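Local atomic coordinates of acyl carrier protein (PDB entry 1VKU), a protein that probably carries the growing acyl chain during fatty acid biosynthesis, as other members of the acyl carrier protein family do. Residues A20-I25 and K44-D49; S74-V79 and I83-K88. One frame throughout, in Å; residues are numbered along the deposited sequence.

Contact 1: residues A20-I25 and K44-D49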
loop_
_atom_site.group_PDB
_atom_site.type_symbol
_atom_site.label_atom_id
_atom_site.label_comp_id
_atom_site.label_asym_id
_atom_site.label_seq_id
_atom_site.Cartn_x
_atom_site.Cartn_y
_atom_site.Cartn_z
ATOM N N ALA A 20 -3.735 -3.585 7.237
ATOM C CA ALA A 20 -5.173 -3.657 7.371
ATOM C C ALA A 20 -5.848 -2.653 6.447
ATOM O O ALA A 20 -6.907 -2.946 5.909
ATOM C CB ALA A 20 -5.616 -3.438 8.841
ATOM N N LYS A 21 -5.251 -1.469 6.290
ATOM C CA LYS A 21 -5.772 -0.463 5.384
ATOM C C LYS A 21 -5.665 -0.937 3.918
ATOM O O LYS A 21 -6.620 -0.838 3.155
ATOM C CB LYS A 21 -5.003 0.863 5.558
ATOM C CG LYS A 21 -5.634 2.002 4.836
ATOM C CD LYS A 21 -6.912 2.335 5.553
ATOM C CE LYS A 21 -7.637 3.373 4.833
ATOM N NZ LYS A 21 -8.910 3.529 5.491
ATOM N N PHE A 22 -4.508 -1.482 3.554
ATOM C CA PHE A 22 -4.342 -2.112 2.259
ATOM C C PHE A 22 -5.476 -3.133 1.997
ATOM O O PHE A 22 -6.116 -3.076 0.970
ATOM C CB PHE A 22 -2.984 -2.786 2.200
ATOM C CG PHE A 22 -2.804 -3.731 1.055
ATOM C CD1 PHE A 22 -3.287 -3.436 -0.212
ATOM C CD2 PHE A 22 -2.113 -4.916 1.243
ATOM C CE1 PHE A 22 -3.111 -4.318 -1.262
ATOM C CE2 PHE A 22 -1.927 -5.804 0.192
ATOM C CZ PHE A 22 -2.428 -5.511 -1.056
ATOM N N VAL A 23 -5.742 -4.038 2.936
ATOM C CA VAL A 23 -6.796 -5.055 2.750
ATOM C C VAL A 23 -8.181 -4.406 2.565
ATOM O O VAL A 23 -8.974 -4.838 1.716
ATOM C CB VAL A 23 -6.756 -6.074 3.883
ATOM C CG1 VAL A 23 -7.950 -7.041 3.861
ATOM C CG2 VAL A 23 -5.485 -6.853 3.767
ATOM N N GLU A 24 -8.459 -3.362 3.336
ATOM C CA GLU A 24 -9.761 -2.695 3.304
ATOM C C GLU A 24 -9.977 -1.978 1.983
ATOM O O GLU A 24 -11.056 -2.064 1.379
ATOM C CB GLU A 24 -9.862 -1.706 4.472
ATOM C CG GLU A 24 -10.965 -0.653 4.387
ATOM C CD GLU A 24 -10.664 0.580 5.254
ATOM O OE1 GLU A 24 -10.030 0.450 6.334
ATOM O OE2 GLU A 24 -11.040 1.705 4.843
ATOM N N ILE A 25 -8.952 -1.269 1.539
ATOM C CA ILE A 25 -8.995 -0.580 0.255
ATOM C C ILE A 25 -9.128 -1.586 -0.884
ATOM O O ILE A 25 -9.941 -1.404 -1.765
ATOM C CB ILE A 25 -7.733 0.275 0.044
ATOM C CG1 ILE A 25 -7.760 1.527 0.928
ATOM C CG2 ILE A 25 -7.621 0.664 -1.422
ATOM C CD1 ILE A 25 -6.446 2.218 1.002
ATOM N N LYS A 44 2.086 -8.877 -7.620
ATOM C CA LYS A 44 1.851 -9.709 -8.767
ATOM C C LYS A 44 1.211 -10.998 -8.314
ATOM O O LYS A 44 0.190 -11.407 -8.859
ATOM C CB LYS A 44 3.173 -9.995 -9.491
ATOM C CG LYS A 44 3.071 -11.008 -10.605
ATOM C CD LYS A 44 4.296 -10.953 -11.496
ATOM C CE LYS A 44 4.091 -11.764 -12.764
ATOM N NZ LYS A 44 4.400 -13.199 -12.568
ATOM N N GLU A 45 1.795 -11.644 -7.315
ATOM C CA GLU A 45 1.185 -12.863 -6.834
ATOM C C GLU A 45 -0.185 -12.650 -6.185
ATOM O O GLU A 45 -1.003 -13.545 -6.200
ATOM C CB GLU A 45 2.126 -13.667 -5.940
ATOM C CG GLU A 45 2.152 -13.259 -4.486
ATOM C CD GLU A 45 3.213 -14.027 -3.736
ATOM O OE1 GLU A 45 3.140 -15.273 -3.697
ATOM O OE2 GLU A 45 4.139 -13.392 -3.203
ATOM N N LEU A 46 -0.445 -11.474 -5.636
ATOM C CA LEU A 46 -1.778 -11.186 -5.094
ATOM C C LEU A 46 -2.806 -10.873 -6.176
ATOM O O LEU A 46 -3.970 -10.617 -5.869
ATOM C CB LEU A 46 -1.725 -10.040 -4.086
ATOM C CG LEU A 46 -0.929 -10.382 -2.838
ATOM C CD1 LEU A 46 -1.121 -9.299 -1.829
ATOM C CD2 LEU A 46 -1.390 -11.706 -2.262
ATOM N N GLY A 47 -2.367 -10.905 -7.435
ATOM C CA GLY A 47 -3.194 -10.562 -8.594
ATOM C C GLY A 47 -3.325 -9.082 -8.893
ATOM O O GLY A 47 -4.303 -8.672 -9.474
ATOM N N PHE A 48 -2.366 -8.267 -8.469
ATOM C CA PHE A 48 -2.409 -6.844 -8.798
ATOM C C PHE A 48 -1.465 -6.623 -9.956
ATOM O O PHE A 48 -0.282 -6.974 -9.868
ATOM C CB PHE A 48 -1.947 -5.977 -7.622
ATOM C CG PHE A 48 -2.913 -5.928 -6.471
ATOM C CD1 PHE A 48 -3.078 -7.035 -5.627
ATOM C CD2 PHE A 48 -3.615 -4.771 -6.194
ATOM C CE1 PHE A 48 -3.969 -6.981 -4.545
ATOM C CE2 PHE A 48 -4.504 -4.702 -5.120
ATOM C CZ PHE A 48 -4.687 -5.799 -4.297
ATOM N N ASP A 49 -1.962 -6.042 -11.036
ATOM C CA ASP A 49 -1.070 -5.657 -12.118
ATOM C C ASP A 49 -0.585 -4.216 -11.920
ATOM O O ASP A 49 -0.839 -3.605 -10.890
ATOM C CB ASP A 49 -1.702 -5.884 -13.492
ATOM C CG ASP A 49 -2.756 -4.838 -13.854
ATOM O OD1 ASP A 49 -3.101 -3.978 -13.026
ATOM O OD2 ASP A 49 -3.297 -4.783 -14.972
#
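A chi1 of 167° turns CG of Phe22 away from its own backbone N and carries the ring from helix 14-28 to Leu46 and Phe48 of the loop. In Phe48, CG stands anti to the carbonyl carbon (chi1 -71°), and its ring comes from the opposite direction. The two rings meet through their outer atoms. Phe22 CE1 lies 3.7 Å from Phe48 CZ, and Phe22 CZ is 4.0 Å from the same atom. The ring planes are inclined at 50° and the centroids are 5.6 Å apart, so the rings meet at a slant. Leu46 adds one methyl. Its CD1 sits near the plane of the Phe22 ring, beyond the edge, 4.1 Å from Phe22 CZ. Phe48 CZ also lies at that edge, so both loop residues touch the far end of the ring.

The type I turn from Lys44 to Gly47 is closed by the bond from Gly47 N to Lys44 O (3.0 Å). The turn reverses the chain here, and both Leu46 and Phe48 point toward helix 14-28. Phe43 meets both phenylalanine rings, edge-to-face in the case of Phe48. Leu56 and Phe60 of helix 50-64 pack on Phe22 as well. Were Phe22 replaced by an alanine, the core would probably be left with a gap, and Phe48 CZ and Leu46 CD1 would lose their partner on helix 14-28.

At the end of the loop Asp49 OD1 caps Asp52 N of helix 50-64, which starts at Ser50, the predicted phosphopantetheine attachment residue. Across the contact itself the chemistry is entirely apolar, which implies that the loop is held to helix 14-28 here by shape and burial rather than by directed polar bonds.

Contact 2: residues S74-V79 and I83-K88; sequences SKIRKV and IDIVIK
Ile76 and Ile85 make the side-chain contact at one end of this pairing. Ile85 CD1 reaches Ile76 CG1 at 3.7 Å and Ile76 CD1 at 3.9 Å, so a single methyl touches the outer branch of its partner. Ile85 has CG1 anti to the carbonyl carbon (chi1 -80°), and the extended branch carries CD1 across to the loop. At the other end Val79 and Ile83 run alongside each other in the same direction, with Val79 CG1 4.1 Å from Ile83 CG1. Their backbones are joined by a nearly straight hydrogen bond from Ile83 N to Val79 O (3.1 Å, 168° at the hydrogen). Ile83 CG1 also packs 3.5 Å from Val79 O.

Around this, Asp81 OD2 accepts hydrogen bonds from the backbone N atoms of Arg77 and Lys78, and Lys78 is the N-cap residue of helix 79-92. Ile76 is backed by Val53 and Val57 of helix 50-64. On the helix side, Asp84 OD1 forms a salt bridge to Arg15 NH2, linking helix 79-92 to helix 14-28.

The Val79-Ile83 bond is an i to i+4 bond of the first turn of helix 79-92. The loop leads into the helix at Val79, and the CG1-CD1 branch of Ile76 packs on Ile85 further along it. This is the entry to the last helix of the four-helix fold of acyl carrier proteins.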
loop_
_atom_site.group_PDB
_atom_site.type_symbol
_atom_site.label_atom_id
_atom_site.label_comp_id
_atom_site.label_asym_id
_atom_site.label_seq_id
_atom_site.Cartn_x
_atom_site.Cartn_y
_atom_site.Cartn_z
ATOM N N SER A 74 6.988 2.703 -9.586
ATOM C CA SER A 74 7.500 1.706 -10.530
ATOM C C SER A 74 8.430 0.659 -9.915
ATOM O O SER A 74 8.701 -0.365 -10.528
ATOM C CB SER A 74 8.210 2.385 -11.702
ATOM O OG SER A 74 9.364 3.043 -11.260
ATOM N N LYS A 75 8.912 0.930 -8.709
ATOM C CA LYS A 75 9.881 0.085 -8.028
ATOM C C LYS A 75 9.186 -0.851 -7.024
ATOM O O LYS A 75 9.814 -1.724 -6.436
ATOM C CB LYS A 75 10.887 0.981 -7.291
ATOM C CG LYS A 75 11.885 1.764 -8.179
ATOM C CD LYS A 75 12.799 2.706 -7.339
ATOM N N ILE A 76 7.898 -0.641 -6.810
ATOM C CA ILE A 76 7.093 -1.415 -5.856
ATOM C C ILE A 76 6.907 -2.830 -6.393
ATOM O O ILE A 76 6.439 -3.011 -7.524
ATOM C CB ILE A 76 5.720 -0.711 -5.643
ATOM C CG1 ILE A 76 5.874 0.515 -4.740
ATOM C CG2 ILE A 76 4.693 -1.658 -5.038
ATOM C CD1 ILE A 76 4.633 1.353 -4.591
ATOM N N ARG A 77 7.285 -3.823 -5.586
ATOM C CA ARG A 77 7.214 -5.242 -5.954
ATOM C C ARG A 77 6.374 -6.010 -4.960
ATOM O O ARG A 77 5.506 -6.779 -5.326
ATOM C CB ARG A 77 8.619 -5.862 -5.944
ATOM C CG ARG A 77 9.192 -6.139 -7.279
ATOM C CD ARG A 77 8.679 -5.189 -8.307
ATOM N NE ARG A 77 9.658 -4.875 -9.331
ATOM C CZ ARG A 77 9.375 -4.164 -10.399
ATOM N NH1 ARG A 77 8.136 -3.712 -10.575
ATOM N NH2 ARG A 77 10.321 -3.918 -11.296
ATOM N N LYS A 78 6.684 -5.782 -3.693
ATOM C CA LYS A 78 6.100 -6.497 -2.587
ATOM C C LYS A 78 5.201 -5.560 -1.836
ATOM O O LYS A 78 5.419 -4.345 -1.857
ATOM C CB LYS A 78 7.187 -6.953 -1.644
ATOM C CG LYS A 78 7.976 -8.050 -2.197
ATOM C CD LYS A 78 9.165 -8.307 -1.350
ATOM C CE LYS A 78 9.644 -9.683 -1.653
ATOM N NZ LYS A 78 10.807 -10.007 -0.823
ATOM N N VAL A 79 4.187 -6.124 -1.188
ATOM C CA VAL A 79 3.409 -5.388 -0.197
ATOM C C VAL A 79 4.316 -4.551 0.742
ATOM O O VAL A 79 4.122 -3.356 0.890
ATOM C CB VAL A 79 2.491 -6.321 0.579
ATOM C CG1 VAL A 79 1.671 -5.521 1.558
ATOM C CG2 VAL A 79 1.550 -7.015 -0.364
ATOM N N ILE A 83 4.091 -0.518 2.103
ATOM C CA ILE A 83 3.990 -0.206 3.520
ATOM C C ILE A 83 5.166 0.712 3.886
ATOM O O ILE A 83 4.994 1.724 4.551
ATOM C CB ILE A 83 4.019 -1.512 4.378
ATOM C CG1 ILE A 83 2.867 -2.487 4.037
ATOM C CG2 ILE A 83 4.058 -1.199 5.884
ATOM C CD1 ILE A 83 1.467 -1.842 3.870
ATOM N N ASP A 84 6.346 0.361 3.403
ATOM C CA ASP A 84 7.561 1.098 3.706
ATOM C C ASP A 84 7.525 2.516 3.160
ATOM O O ASP A 84 7.903 3.452 3.838
ATOM C CB ASP A 84 8.764 0.381 3.118
ATOM C CG ASP A 84 9.258 -0.778 3.984
ATOM O OD1 ASP A 84 8.776 -0.970 5.134
ATOM O OD2 ASP A 84 10.150 -1.558 3.569
ATOM N N ILE A 85 7.079 2.661 1.924
ATOM C CA ILE A 85 6.973 3.960 1.306
ATOM C C ILE A 85 6.024 4.845 2.096
ATOM O O ILE A 85 6.375 5.958 2.422
ATOM C CB ILE A 85 6.555 3.817 -0.164
ATOM C CG1 ILE A 85 7.788 3.450 -0.994
ATOM C CG2 ILE A 85 5.966 5.117 -0.701
ATOM C CD1 ILE A 85 7.485 2.689 -2.259
ATOM N N VAL A 86 4.830 4.347 2.392
ATOM C CA VAL A 86 3.819 5.075 3.178
ATOM C C VAL A 86 4.332 5.521 4.553
ATOM O O VAL A 86 4.251 6.699 4.878
ATOM C CB VAL A 86 2.503 4.270 3.288
ATOM C CG1 VAL A 86 1.524 4.923 4.268
ATOM C CG2 VAL A 86 1.859 4.140 1.898
ATOM N N ILE A 87 4.902 4.605 5.340
ATOM C CA ILE A 87 5.590 5.004 6.587
ATOM C C ILE A 87 6.600 6.129 6.388
ATOM O O ILE A 87 6.610 7.093 7.160
ATOM C CB ILE A 87 6.256 3.786 7.279
ATOM C CG1 ILE A 87 5.188 2.863 7.858
ATOM C CG2 ILE A 87 7.182 4.242 8.388
ATOM C CD1 ILE A 87 5.634 1.415 8.066
ATOM N N LYS A 88 7.451 6.001 5.363
ATOM C CA LYS A 88 8.453 7.006 5.046
ATOM C C LYS A 88 7.806 8.345 4.741
ATOM O O LYS A 88 8.264 9.366 5.243
ATOM C CB LYS A 88 9.352 6.576 3.879
ATOM C CG LYS A 88 10.593 7.438 3.690
ATOM C CD LYS A 88 11.301 7.162 2.355
#

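In the fold
Contact 1 closes before contact 2 opens, so the two follow in series along the chain. Their centres are about 12 Å apart, and each lies about 7 Å from the centre of the chain. They meet at Val79, whose CG2 is 3.7 Å from Phe22 CE2 and 3.8 Å from Leu46 CD1. Contact 1 ties helix 14-28 to the loop before helix 50-64. Contact 2 ties the loop after helix 70-73 to helix 79-92. Helix 50-64 borders both, through Leu56 and Phe60 at contact 1 and Val53 and Val57 at contact 2. Together they bring helices 14-28, 50-64 and 79-92 onto one apolar interior, close to the predicted attachment site at Ser50.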